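Long-range contacts in mannan endo-1,6-alpha-mannosidase (Chaetomium thermophilum, PDB 6RY0), which probably cleaves or transfers alpha-1,6-mannosidic linkages, helping to place GPI-anchored glycoproteins in the fungal cell wall: residues 136-141 with 207-212; 266-271 with 332-337; 286-291 with 338-343; 327-332 with 399-404. All coordinates share one frame; numbering follows the deposited sequence.

How the contacts relate
From the N terminus, contact 1 comes first. It closes a loop of 65 residues between helix 127-142 and helix 196-213 before any other contact opens. Contacts 2, 3 and 4 then open in turn, at 266-271, 286-291 and 327-332. They close in the same order, at 332-337, 338-343 and 399-404, so all three cross. Contacts 2 and 4 share Ala332 and both use helix 323-337. Contact 3 lies about 8 Å from contact 2, centre to centre, and joins helix 281-298 to the turn that leads into helix 342-358. Contact 1 still touches contact 2 through Arg208 and His269, and contact 4 through Leu139 and Arg329.

Contact 1. Residues 136-141 with 207-212; sequences SAMLAA and ARLARY
In the all-helical barrel of family 76, Met138 on helix 127-142 reaches across to Arg208, Leu209 and Tyr212 on helix 196-213. Its side chain carries most of its helix's share of the contact. CG leaves anti to the backbone N (chi1 -171°), and two further bends turn the chain along the facing helix. Met138 CG then lies over one face of the Arg208 guanidinium, 3.6 Å from Arg208 NE. The two side chains slide past each other in opposite directions. Farther out, Met138 SD packs on Leu209 CD2 at 3.6 Å. The terminal Met138 CE reaches Tyr212 CB at 3.8 Å. The segments run nearly parallel, with 22° between them and axes 10.9 Å apart, as neighbouring inner helices do in an (alpha/alpha)6 barrel. An alanine in place of Met138 lacks CG, SD and CE, and would probably leave the guanidinium face only partly covered and a gap beside Leu209 and Tyr212. At the guanidinium edge, Leu139 CB sits in plane, 3.7 Å from Arg208 NH2. The charge of Arg208 is met by Asp204 at NH1 and Glu142 at NH2, and these two salt bridges probably help to fix the plane that Met138 covers. One turn on, the Tyr212 ring brings CE2 within 3.7 Å of Ala141 O and 4.0 Å of Ala141 CB. Helix 155-167 touches Leu209 from outside the pair.

Contact 2. Residues 266-271 with 332-337; sequences LLLHGA and AVVTQI
His269 on helix 261-278 meets Val333 and Val334 on helix 323-337, and its side chain can be followed outward. The closest approach is at its root, where His269 CA lies 3.8 Å from Val334 CG2. His269 CB comes next, 4.5 Å from the same methyl. With chi1 at -172°, the ring swings away from its own backbone N and toward Val333. On one side of the ring, CD2 packs near the carbonyl oxygen of Trp330. On the other, ND1 is hydrogen-bonded to Asp204, and CE1 packs against Arg208. The rings of Trp330 and Phe273 also meet the imidazole. At the far end, His269 NE2 approaches Val333 CG1 at 4.0 Å. Leu268 adds a second apolar touch: its CG rests 4.0 Å from Val334 CG2, the side chains crossing at about a right angle. Val334 CG2 thus fits between Leu268 and His269. The two helices run close to parallel, 20° apart with axes 9.4 Å from each other, as adjacent inner helices of the barrel. No hydrogen bond crosses between the segments. The contact is mainly van der Waals packing, with the polar ring satisfied at ND1 by Asp204 on helix 196-213, which probably helps to set its turn.

Contact 3. Residues 286-291 with 338-343; sequences RVDNLL and APHTKD
The short 3-10 turn that links helix 323-337 to helix 342-358 is tied to helix 281-298 by a histidine-carboxylate bond, His340 to Asp288. His340 NE2 donates to Asp288 OD1 over 2.7 Å, with a nearly straight N-H...O angle of 164°. The acceptor lies in the ring plane and uses its syn lone pair, while the carboxylate plane is turned 73° from the ring. His340 reaches it from a cramped first torsion, with CG between the backbone N and the carbonyl carbon (chi1 78°). The other oxygen, Asp288 OD2, forms a salt bridge with Lys284. That charge probably draws some of the carboxylate's negative density away from the histidine. Beneath this polar pair lies an apolar layer. Thr341 CG2 packs against Val287 CG1 at 3.8 Å and Leu291 CD2 at 3.9 Å. The same methyl covers one face of the His340 ring, offset toward its rim. Thr341 OG1 turns back to Ala338 O at 2.8 Å. Thr341 N also bonds to that oxygen, so two donors pin the turn. Helix 261-278 adds Leu268 and Ala271 against Val287, and its Trp275 meets the His340 ring. Helix 323-337 adds Val334 and Thr335 against Thr341.

Contact 4. Residues 327-332 with 399-404; sequences VHRWMA and VSSLLI
Ile404 lies with its branched side chain against Ala332 on helix 323-337. Its chi1 of -165° puts CG1 beside its own carbonyl carbon, which lays it over the methyl and carbonyl of Ala332. Ile404 CG1 comes within 3.5 Å of Ala332 O and 3.9 Å of Ala332 CB. Ile404 CD1 continues past the same carbonyl, whose oxygen is already hydrogen-bonded to Thr335 OG1. Beside it, Ser401 CB faces Ala332 CB at 4.0 Å. Ser401 and Ile404 point the same way because a type I turn joins them, closed by Ile404 N to Ser401 O at 3.0 Å. Cutting Ile404 back to an alanine would probably bare the Ala332 carbonyl and thin the cover of its methyl. Ser401 has two conformers; in one, OG lies 3.4 Å from Arg329 CG. There it is hydrogen-bonded to Ala397 O in the preceding turn. A water donates to it and to Arg329 O, a bridge less certain because of the second conformer. Arg329 has its charge partner elsewhere, in Asp88 on helix 76-93. The contact joins helix 323-337 to helix 389-401 and the turn 401-404. Helix 342-358 packs on Ile404 through Leu346 and on His328 through Leu349.

Contact 1. Residues 136-141 with 207-212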
loop_
_atom_site.group_PDB
_atom_site.type_symbol
_atom_site.label_atom_id
_atom_site.label_comp_id
_atom_site.label_asym_id
_atom_site.label_seq_id
_atom_site.Cartn_x
_atom_site.Cartn_y
_atom_site.Cartn_z
ATOM N N SER A 136 -0.887 -6.615 -1.910
ATOM C CA SER A 136 -2.138 -6.821 -2.631
ATOM C C SER A 136 -2.563 -8.291 -2.618
ATOM O O SER A 136 -3.753 -8.570 -2.496
ATOM C CB SER A 136 -1.998 -6.301 -4.051
ATOM O OG SER A 136 -1.933 -4.891 -4.010
ATOM N N ALA A 137 -1.616 -9.222 -2.705
ATOM C CA ALA A 137 -1.955 -10.629 -2.598
ATOM C C ALA A 137 -2.451 -10.971 -1.176
ATOM O O ALA A 137 -3.424 -11.712 -1.006
ATOM C CB ALA A 137 -0.749 -11.495 -2.961
ATOM N N MET A 138 -1.784 -10.417 -0.165
ATOM C CA MET A 138 -2.221 -10.605 1.219
ATOM C C MET A 138 -3.649 -10.109 1.404
ATOM O O MET A 138 -4.480 -10.765 2.028
ATOM C CB MET A 138 -1.264 -9.880 2.158
ATOM C CG MET A 138 -1.460 -10.153 3.624
ATOM S SD MET A 138 -1.054 -11.816 4.144
ATOM C CE MET A 138 -2.662 -12.520 4.504
ATOM N N LEU A 139 -3.939 -8.939 0.830
ATOM C CA LEU A 139 -5.273 -8.331 0.912
ATOM C C LEU A 139 -6.300 -9.234 0.218
ATOM O O LEU A 139 -7.413 -9.394 0.710
ATOM C CB LEU A 139 -5.240 -6.949 0.238
ATOM C CG LEU A 139 -6.526 -6.159 0.395
ATOM C CD1 LEU A 139 -6.806 -5.794 1.862
ATOM C CD2 LEU A 139 -6.442 -4.897 -0.447
ATOM N N ALA A 140 -5.939 -9.820 -0.921
ATOM C CA ALA A 140 -6.843 -10.740 -1.596
ATOM C C ALA A 140 -7.183 -11.926 -0.702
ATOM O O ALA A 140 -8.331 -12.337 -0.620
ATOM C CB ALA A 140 -6.232 -11.162 -2.927
ATOM N N ALA A 141 -6.194 -12.474 0.014
ATOM C CA ALA A 141 -6.477 -13.571 0.959
ATOM C C ALA A 141 -7.379 -13.078 2.106
ATOM O O ALA A 141 -8.361 -13.727 2.471
ATOM C CB ALA A 141 -5.185 -14.181 1.492
ATOM N N ALA A 207 3.324 -9.057 9.900
ATOM C CA ALA A 207 2.247 -8.933 10.884
ATOM C C ALA A 207 0.955 -9.565 10.352
ATOM O O ALA A 207 0.227 -10.245 11.066
ATOM C CB ALA A 207 2.052 -7.487 11.219
ATOM N N ARG A 208 0.671 -9.308 9.088
ATOM C CA ARG A 208 -0.546 -9.815 8.461
ATOM C C ARG A 208 -0.479 -11.313 8.233
ATOM O O ARG A 208 -1.474 -12.031 8.426
ATOM C CB ARG A 208 -0.812 -9.066 7.150
ATOM C CG ARG A 208 -1.152 -7.614 7.427
ATOM C CD ARG A 208 -1.062 -6.735 6.213
ATOM N NE ARG A 208 -2.127 -6.987 5.270
ATOM C CZ ARG A 208 -2.220 -6.355 4.107
ATOM N NH1 ARG A 208 -1.303 -5.456 3.722
ATOM N NH2 ARG A 208 -3.236 -6.622 3.299
ATOM N N LEU A 209 0.680 -11.827 7.849
ATOM C CA LEU A 209 0.834 -13.276 7.706
ATOM C C LEU A 209 0.703 -13.959 9.043
ATOM O O LEU A 209 0.123 -15.048 9.129
ATOM C CB LEU A 209 2.145 -13.612 6.991
ATOM C CG LEU A 209 2.108 -13.360 5.486
ATOM C CD1 LEU A 209 3.526 -13.295 4.896
ATOM C CD2 LEU A 209 1.276 -14.427 4.774
ATOM N N ALA A 210 1.240 -13.356 10.094
ATOM C CA ALA A 210 1.052 -13.912 11.440
ATOM C C ALA A 210 -0.421 -14.030 11.787
ATOM O O ALA A 210 -0.890 -15.073 12.227
ATOM C CB ALA A 210 1.750 -13.055 12.477
ATOM N N ARG A 211 -1.168 -12.945 11.590
ATOM C CA ARG A 211 -2.576 -12.991 11.960
ATOM C C ARG A 211 -3.338 -14.039 11.128
ATOM O O ARG A 211 -4.203 -14.748 11.636
ATOM C CB ARG A 211 -3.235 -11.620 11.841
ATOM C CG ARG A 211 -4.655 -11.622 12.390
ATOM C CD ARG A 211 -5.336 -10.293 12.257
ATOM N NE ARG A 211 -6.670 -10.287 12.838
ATOM C CZ ARG A 211 -7.803 -10.470 12.166
ATOM N NH1 ARG A 211 -7.808 -10.732 10.878
ATOM N NH2 ARG A 211 -8.974 -10.345 12.801
ATOM N N TYR A 212 -3.053 -14.086 9.839
ATOM C CA TYR A 212 -3.828 -14.968 8.980
ATOM C C TYR A 212 -3.520 -16.432 9.287
ATOM O O TYR A 212 -4.413 -17.263 9.401
ATOM C CB TYR A 212 -3.536 -14.667 7.505
ATOM C CG TYR A 212 -4.443 -15.410 6.548
ATOM C CD1 TYR A 212 -4.223 -16.733 6.212
ATOM C CD2 TYR A 212 -5.548 -14.779 5.988
ATOM C CE1 TYR A 212 -5.082 -17.422 5.381
ATOM C CE2 TYR A 212 -6.417 -15.466 5.127
ATOM C CZ TYR A 212 -6.175 -16.793 4.837
ATOM O OH TYR A 212 -7.029 -17.483 4.002
#

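Contact 2. Residues 266-271 with 332-337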
loop_
_atom_site.group_PDB
_atom_site.type_symbol
_atom_site.label_atom_id
_atom_site.label_comp_id
_atom_site.label_asym_id
_atom_site.label_seq_id
_atom_site.Cartn_x
_atom_site.Cartn_y
_atom_site.Cartn_z
ATOM N N LEU A 266 1.567 2.919 7.064
ATOM C CA LEU A 266 1.841 1.506 6.917
ATOM C C LEU A 266 2.318 0.923 8.242
ATOM O O LEU A 266 1.969 -0.198 8.597
ATOM C CB LEU A 266 2.854 1.263 5.789
ATOM C CG LEU A 266 3.038 -0.210 5.410
ATOM C CD1 LEU A 266 1.722 -0.924 5.186
ATOM C CD2 LEU A 266 3.881 -0.281 4.158
ATOM N N LEU A 267 3.156 1.655 8.981
ATOM C CA LEU A 267 3.564 1.191 10.292
ATOM C C LEU A 267 2.370 1.099 11.237
ATOM O O LEU A 267 2.278 0.147 12.019
ATOM C CB LEU A 267 4.654 2.060 10.878
ATOM C CG LEU A 267 5.992 2.026 10.125
ATOM C CD1 LEU A 267 7.020 2.851 10.863
ATOM C CD2 LEU A 267 6.485 0.634 9.905
ATOM N N LEU A 268 1.459 2.070 11.206
ATOM C CA LEU A 268 0.234 1.970 11.998
ATOM C C LEU A 268 -0.542 0.697 11.650
ATOM O O LEU A 268 -1.003 -0.007 12.535
ATOM C CB LEU A 268 -0.629 3.221 11.770
ATOM C CG LEU A 268 -2.010 3.161 12.421
ATOM C CD1 LEU A 268 -1.939 3.150 13.943
ATOM C CD2 LEU A 268 -2.873 4.308 11.953
ATOM N N HIS A 269 -0.705 0.446 10.359
ATOM C CA HIS A 269 -1.432 -0.734 9.887
ATOM C C HIS A 269 -0.782 -2.003 10.436
ATOM O O HIS A 269 -1.476 -2.831 11.033
ATOM C CB HIS A 269 -1.428 -0.668 8.362
ATOM C CG HIS A 269 -2.268 -1.670 7.644
ATOM N ND1 HIS A 269 -1.739 -2.805 7.071
ATOM C CD2 HIS A 269 -3.569 -1.625 7.275
ATOM C CE1 HIS A 269 -2.686 -3.394 6.369
ATOM N NE2 HIS A 269 -3.804 -2.708 6.466
ATOM N N GLY A 270 0.519 -2.162 10.253
ATOM C CA GLY A 270 1.148 -3.367 10.746
ATOM C C GLY A 270 1.093 -3.479 12.240
ATOM O O GLY A 270 0.916 -4.579 12.789
ATOM N N ALA A 271 1.259 -2.355 12.950
ATOM C CA ALA A 271 1.189 -2.374 14.411
ATOM C C ALA A 271 -0.204 -2.807 14.876
ATOM O O ALA A 271 -0.323 -3.495 15.894
ATOM C CB ALA A 271 1.555 -1.012 14.968
ATOM N N ALA A 332 -8.712 2.807 7.654
ATOM C CA ALA A 332 -10.026 2.216 7.796
ATOM C C ALA A 332 -9.922 0.795 8.349
ATOM O O ALA A 332 -10.649 0.404 9.273
ATOM C CB ALA A 332 -10.791 2.273 6.494
ATOM N N VAL A 333 -9.006 -0.009 7.812
ATOM C CA VAL A 333 -8.822 -1.375 8.318
ATOM C C VAL A 333 -8.349 -1.373 9.780
ATOM O O VAL A 333 -8.774 -2.227 10.565
ATOM C CB VAL A 333 -7.882 -2.179 7.397
ATOM C CG1 VAL A 333 -7.430 -3.476 8.057
ATOM C CG2 VAL A 333 -8.581 -2.452 6.097
ATOM N N VAL A 334 -7.507 -0.402 10.163
ATOM C CA VAL A 334 -7.078 -0.285 11.542
ATOM C C VAL A 334 -8.288 -0.216 12.480
ATOM O O VAL A 334 -8.260 -0.772 13.567
ATOM C CB VAL A 334 -6.130 0.902 11.721
ATOM C CG1 VAL A 334 -5.907 1.263 13.187
ATOM C CG2 VAL A 334 -4.808 0.621 11.018
ATOM N N THR A 335 -9.366 0.463 12.070
ATOM C CA THR A 335 -10.533 0.566 12.942
ATOM C C THR A 335 -11.219 -0.777 13.162
ATOM O O THR A 335 -11.964 -0.928 14.140
ATOM C CB THR A 335 -11.565 1.586 12.446
ATOM O OG1 THR A 335 -12.301 1.106 11.314
ATOM C CG2 THR A 335 -10.928 2.899 12.199
ATOM N N GLN A 336 -11.024 -1.741 12.249
ATOM C CA GLN A 336 -11.615 -3.059 12.404
ATOM C C GLN A 336 -10.790 -3.958 13.318
ATOM O O GLN A 336 -11.332 -4.675 14.141
ATOM C CB GLN A 336 -11.749 -3.741 11.056
ATOM C CG GLN A 336 -12.584 -3.023 10.057
ATOM C CD GLN A 336 -12.638 -3.783 8.756
ATOM O OE1 GLN A 336 -11.608 -4.076 8.181
ATOM N NE2 GLN A 336 -13.838 -4.167 8.320
ATOM N N ILE A 337 -9.470 -3.900 13.155
ATOM C CA ILE A 337 -8.663 -4.821 13.931
ATOM C C ILE A 337 -8.092 -4.239 15.190
ATOM O O ILE A 337 -7.707 -5.003 16.082
ATOM C CB ILE A 337 -7.576 -5.380 13.128
ATOM C CG1 ILE A 337 -6.723 -4.253 12.587
ATOM C CG2 ILE A 337 -8.146 -6.213 12.008
ATOM C CD1 ILE A 337 -5.463 -4.710 11.899
#

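Contact 3. Residues 286-291 with 338-343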
loop_
_atom_site.group_PDB
_atom_site.type_symbol
_atom_site.label_atom_id
_atom_site.label_comp_id
_atom_site.label_asym_id
_atom_site.label_seq_id
_atom_site.Cartn_x
_atom_site.Cartn_y
_atom_site.Cartn_z
ATOM N N ARG A 286 2.065 1.348 20.674
ATOM C CA ARG A 286 2.653 1.724 19.390
ATOM C C ARG A 286 1.571 2.181 18.407
ATOM O O ARG A 286 1.756 3.175 17.710
ATOM C CB ARG A 286 3.487 0.565 18.827
ATOM C CG ARG A 286 4.745 0.313 19.631
ATOM C CD ARG A 286 5.345 -1.046 19.386
ATOM N NE ARG A 286 6.416 -1.267 20.339
ATOM C CZ ARG A 286 7.307 -2.225 20.253
ATOM N NH1 ARG A 286 7.276 -3.085 19.245
ATOM N NH2 ARG A 286 8.233 -2.318 21.209
ATOM N N VAL A 287 0.434 1.469 18.355
ATOM C CA VAL A 287 -0.701 1.925 17.567
ATOM C C VAL A 287 -1.088 3.331 17.977
ATOM O O VAL A 287 -1.253 4.224 17.136
ATOM C CB VAL A 287 -1.890 0.953 17.743
ATOM C CG1 VAL A 287 -3.213 1.565 17.266
ATOM C CG2 VAL A 287 -1.629 -0.369 17.020
ATOM N N ASP A 288 -1.249 3.543 19.276
ATOM C CA ASP A 288 -1.755 4.829 19.751
ATOM C C ASP A 288 -0.766 5.953 19.448
ATOM O O ASP A 288 -1.174 7.040 19.045
ATOM C CB ASP A 288 -2.033 4.738 21.248
ATOM C CG ASP A 288 -3.202 3.823 21.576
ATOM O OD1 ASP A 288 -3.992 3.503 20.667
ATOM O OD2 ASP A 288 -3.332 3.482 22.773
ATOM N N ASN A 289 0.525 5.703 19.640
ATOM C CA ASN A 289 1.545 6.708 19.362
ATOM C C ASN A 289 1.656 7.018 17.878
ATOM O O ASN A 289 1.736 8.189 17.502
ATOM C CB ASN A 289 2.890 6.269 19.927
ATOM C CG ASN A 289 3.003 6.488 21.426
ATOM O OD1 ASN A 289 2.448 7.429 21.958
ATOM N ND2 ASN A 289 3.747 5.642 22.090
ATOM N N LEU A 290 1.667 5.984 17.035
ATOM C CA LEU A 290 1.718 6.220 15.611
ATOM C C LEU A 290 0.483 6.998 15.158
ATOM O O LEU A 290 0.589 7.914 14.336
ATOM C CB LEU A 290 1.808 4.905 14.840
ATOM C CG LEU A 290 3.181 4.235 14.923
ATOM C CD1 LEU A 290 3.086 2.771 14.532
ATOM C CD2 LEU A 290 4.233 4.953 14.065
ATOM N N LEU A 291 -0.683 6.637 15.663
ATOM C CA LEU A 291 -1.927 7.310 15.292
ATOM C C LEU A 291 -1.913 8.772 15.722
ATOM O O LEU A 291 -2.299 9.664 14.961
ATOM C CB LEU A 291 -3.098 6.568 15.897
ATOM C CG LEU A 291 -4.487 7.146 15.605
ATOM C CD1 LEU A 291 -4.735 7.376 14.110
ATOM C CD2 LEU A 291 -5.557 6.262 16.214
ATOM N N ALA A 338 -8.173 -2.913 15.349
ATOM C CA ALA A 338 -7.874 -2.233 16.603
ATOM C C ALA A 338 -9.074 -1.334 16.904
ATOM O O ALA A 338 -9.030 -0.123 16.739
ATOM C CB ALA A 338 -6.586 -1.439 16.524
ATOM N N PRO A 339 -10.192 -1.930 17.308
ATOM C CA PRO A 339 -11.437 -1.157 17.383
ATOM C C PRO A 339 -11.423 0.022 18.341
ATOM O O PRO A 339 -12.255 0.911 18.181
ATOM C CB PRO A 339 -12.484 -2.206 17.762
ATOM C CG PRO A 339 -11.715 -3.335 18.260
ATOM C CD PRO A 339 -10.404 -3.349 17.587
ATOM N N HIS A 340 -10.514 0.038 19.308
ATOM C CA HIS A 340 -10.448 1.187 20.197
ATOM C C HIS A 340 -10.067 2.466 19.462
ATOM O O HIS A 340 -10.261 3.549 20.021
ATOM C CB HIS A 340 -9.500 0.921 21.349
ATOM C CG HIS A 340 -8.056 1.048 20.991
ATOM N ND1 HIS A 340 -7.356 0.051 20.349
ATOM C CD2 HIS A 340 -7.191 2.059 21.193
ATOM C CE1 HIS A 340 -6.112 0.450 20.176
ATOM N NE2 HIS A 340 -5.984 1.662 20.681
ATOM N N THR A 341 -9.553 2.363 18.232
ATOM C CA THR A 341 -9.173 3.527 17.448
ATOM C C THR A 341 -10.317 4.125 16.637
ATOM O O THR A 341 -10.122 5.164 16.009
ATOM C CB THR A 341 -8.049 3.196 16.453
ATOM O OG1 THR A 341 -8.528 2.303 15.449
ATOM C CG2 THR A 341 -6.821 2.651 17.146
ATOM N N LYS A 342 -11.472 3.464 16.604
ATOM C CA LYS A 342 -12.496 3.805 15.633
ATOM C C LYS A 342 -12.905 5.275 15.690
ATOM O O LYS A 342 -13.004 5.950 14.660
ATOM C CB LYS A 342 -13.683 2.858 15.798
ATOM C CG LYS A 342 -14.787 3.075 14.829
ATOM C CD LYS A 342 -15.979 2.146 15.101
ATOM C CE LYS A 342 -17.320 2.744 14.628
ATOM N NZ LYS A 342 -17.696 3.965 15.432
ATOM N N ASP A 343 -13.167 5.790 16.884
ATOM C CA ASP A 343 -13.669 7.151 16.988
ATOM C C ASP A 343 -12.598 8.212 16.759
ATOM O O ASP A 343 -12.930 9.356 16.484
ATOM C CB ASP A 343 -14.343 7.379 18.343
ATOM C CG ASP A 343 -15.622 6.560 18.521
ATOM O OD1 ASP A 343 -16.206 6.090 17.520
ATOM O OD2 ASP A 343 -16.059 6.422 19.671
#

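Contact 4. Residues 327-332 with 399-404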
loop_
_atom_site.group_PDB
_atom_site.type_symbol
_atom_site.label_atom_id
_atom_site.label_comp_id
_atom_site.label_asym_id
_atom_site.label_seq_id
_atom_site.Cartn_x
_atom_site.Cartn_y
_atom_site.Cartn_z
ATOM N N VAL A 327 -3.412 5.738 2.804
ATOM C CA VAL A 327 -3.685 6.214 4.160
ATOM C C VAL A 327 -5.139 5.920 4.519
ATOM O O VAL A 327 -5.442 5.370 5.575
ATOM C CB VAL A 327 -3.337 7.703 4.301
ATOM C CG1 VAL A 327 -3.786 8.212 5.647
ATOM C CG2 VAL A 327 -1.864 7.942 4.081
ATOM N N HIS A 328 -6.060 6.307 3.631
ATOM C CA HIS A 328 -7.467 6.056 3.908
ATOM C C HIS A 328 -7.783 4.576 4.055
ATOM O O HIS A 328 -8.429 4.168 5.010
ATOM C CB HIS A 328 -8.343 6.660 2.777
ATOM C CG HIS A 328 -8.699 8.099 3.005
ATOM N ND1 HIS A 328 -9.931 8.456 3.480
ATOM C CD2 HIS A 328 -8.017 9.276 2.837
ATOM C CE1 HIS A 328 -9.973 9.785 3.596
ATOM N NE2 HIS A 328 -8.832 10.318 3.209
ATOM N N ARG A 329 -7.365 3.769 3.087
ATOM C CA ARG A 329 -7.743 2.346 3.113
ATOM C C ARG A 329 -7.147 1.639 4.316
ATOM O O ARG A 329 -7.809 0.802 4.945
ATOM C CB ARG A 329 -7.303 1.639 1.806
ATOM C CG ARG A 329 -8.174 1.918 0.638
ATOM C CD ARG A 329 -7.506 1.501 -0.711
ATOM N NE ARG A 329 -7.054 0.167 -0.641
ATOM C CZ ARG A 329 -5.840 -0.250 -0.970
ATOM N NH1 ARG A 329 -4.900 0.530 -1.503
ATOM N NH2 ARG A 329 -5.530 -1.543 -0.739
ATOM N N TRP A 330 -5.886 1.928 4.608
ATOM C CA TRP A 330 -5.189 1.266 5.704
ATOM C C TRP A 330 -5.738 1.725 7.051
ATOM O O TRP A 330 -5.970 0.900 7.946
ATOM C CB TRP A 330 -3.697 1.516 5.621
ATOM C CG TRP A 330 -3.025 0.884 4.451
ATOM C CD1 TRP A 330 -3.471 -0.131 3.678
ATOM C CD2 TRP A 330 -1.757 1.276 3.917
ATOM N NE1 TRP A 330 -2.553 -0.378 2.670
ATOM C CE2 TRP A 330 -1.493 0.478 2.809
ATOM C CE3 TRP A 330 -0.834 2.255 4.268
ATOM C CZ2 TRP A 330 -0.331 0.590 2.069
ATOM C CZ3 TRP A 330 0.307 2.401 3.512
ATOM C CH2 TRP A 330 0.553 1.553 2.436
ATOM N N MET A 331 -5.961 3.027 7.217
ATOM C CA MET A 331 -6.532 3.515 8.477
ATOM C C MET A 331 -7.935 2.967 8.713
ATOM O O MET A 331 -8.309 2.666 9.842
ATOM C CB MET A 331 -6.511 5.031 8.558
ATOM C CG MET A 331 -5.093 5.595 8.712
ATOM S SD MET A 331 -5.007 7.390 8.841
ATOM C CE MET A 331 -5.597 7.630 10.507
ATOM N N ALA A 332 -8.712 2.807 7.654
ATOM C CA ALA A 332 -10.026 2.216 7.796
ATOM C C ALA A 332 -9.922 0.795 8.349
ATOM O O ALA A 332 -10.649 0.404 9.273
ATOM C CB ALA A 332 -10.791 2.273 6.494
ATOM N N VAL A 399 -13.276 7.117 -0.913
ATOM C CA VAL A 399 -14.725 7.001 -0.928
ATOM C C VAL A 399 -15.156 5.577 -0.610
ATOM O O VAL A 399 -16.064 5.355 0.194
ATOM C CB VAL A 399 -15.297 7.524 -2.264
ATOM C CG1 VAL A 399 -16.789 7.220 -2.372
ATOM C CG2 VAL A 399 -15.038 9.012 -2.388
ATOM N N SER A 400 -14.509 4.578 -1.220
ATOM C CA SER A 400 -14.875 3.198 -0.917
ATOM C C SER A 400 -14.723 2.899 0.560
ATOM O O SER A 400 -15.538 2.206 1.179
ATOM C CB SER A 400 -14.032 2.194 -1.717
ATOM O OG SER A 400 -14.165 2.395 -3.096
ATOM N N SER A 401 -13.652 3.408 1.161
ATOM C CA SER A 401 -13.379 3.099 2.547
ATOM C C SER A 401 -14.379 3.751 3.506
ATOM O O SER A 401 -14.456 3.333 4.669
ATOM C CB SER A 401 -11.939 3.459 2.893
ATOM O OG SER A 401 -11.059 2.573 2.220
ATOM N N LEU A 402 -15.210 4.696 3.029
ATOM C CA LEU A 402 -16.321 5.175 3.842
ATOM C C LEU A 402 -17.296 4.054 4.195
ATOM O O LEU A 402 -18.095 4.229 5.097
ATOM C CB LEU A 402 -17.091 6.288 3.121
ATOM C CG LEU A 402 -16.321 7.589 2.921
ATOM C CD1 LEU A 402 -17.159 8.522 2.091
ATOM C CD2 LEU A 402 -15.915 8.243 4.251
ATOM N N LEU A 403 -17.240 2.929 3.488
ATOM C CA LEU A 403 -18.103 1.810 3.753
ATOM C C LEU A 403 -17.522 0.801 4.736
ATOM O O LEU A 403 -18.093 -0.271 4.925
ATOM C CB LEU A 403 -18.489 1.119 2.441
ATOM C CG LEU A 403 -19.203 2.032 1.427
ATOM C CD1 LEU A 403 -19.214 1.369 0.042
ATOM C CD2 LEU A 403 -20.599 2.379 1.898
ATOM N N ILE A 404 -16.412 1.125 5.383
ATOM C CA ILE A 404 -15.738 0.157 6.245
ATOM C C ILE A 404 -16.657 -0.351 7.360
ATOM O O ILE A 404 -16.540 -1.498 7.731
ATOM C CB ILE A 404 -14.412 0.738 6.794
ATOM C CG1 ILE A 404 -13.512 -0.356 7.381
ATOM C CG2 ILE A 404 -14.633 1.841 7.813
ATOM C CD1 ILE A 404 -12.851 -1.217 6.341
HETATM O O HOH W 1 -10.301 -0.016 3.570
#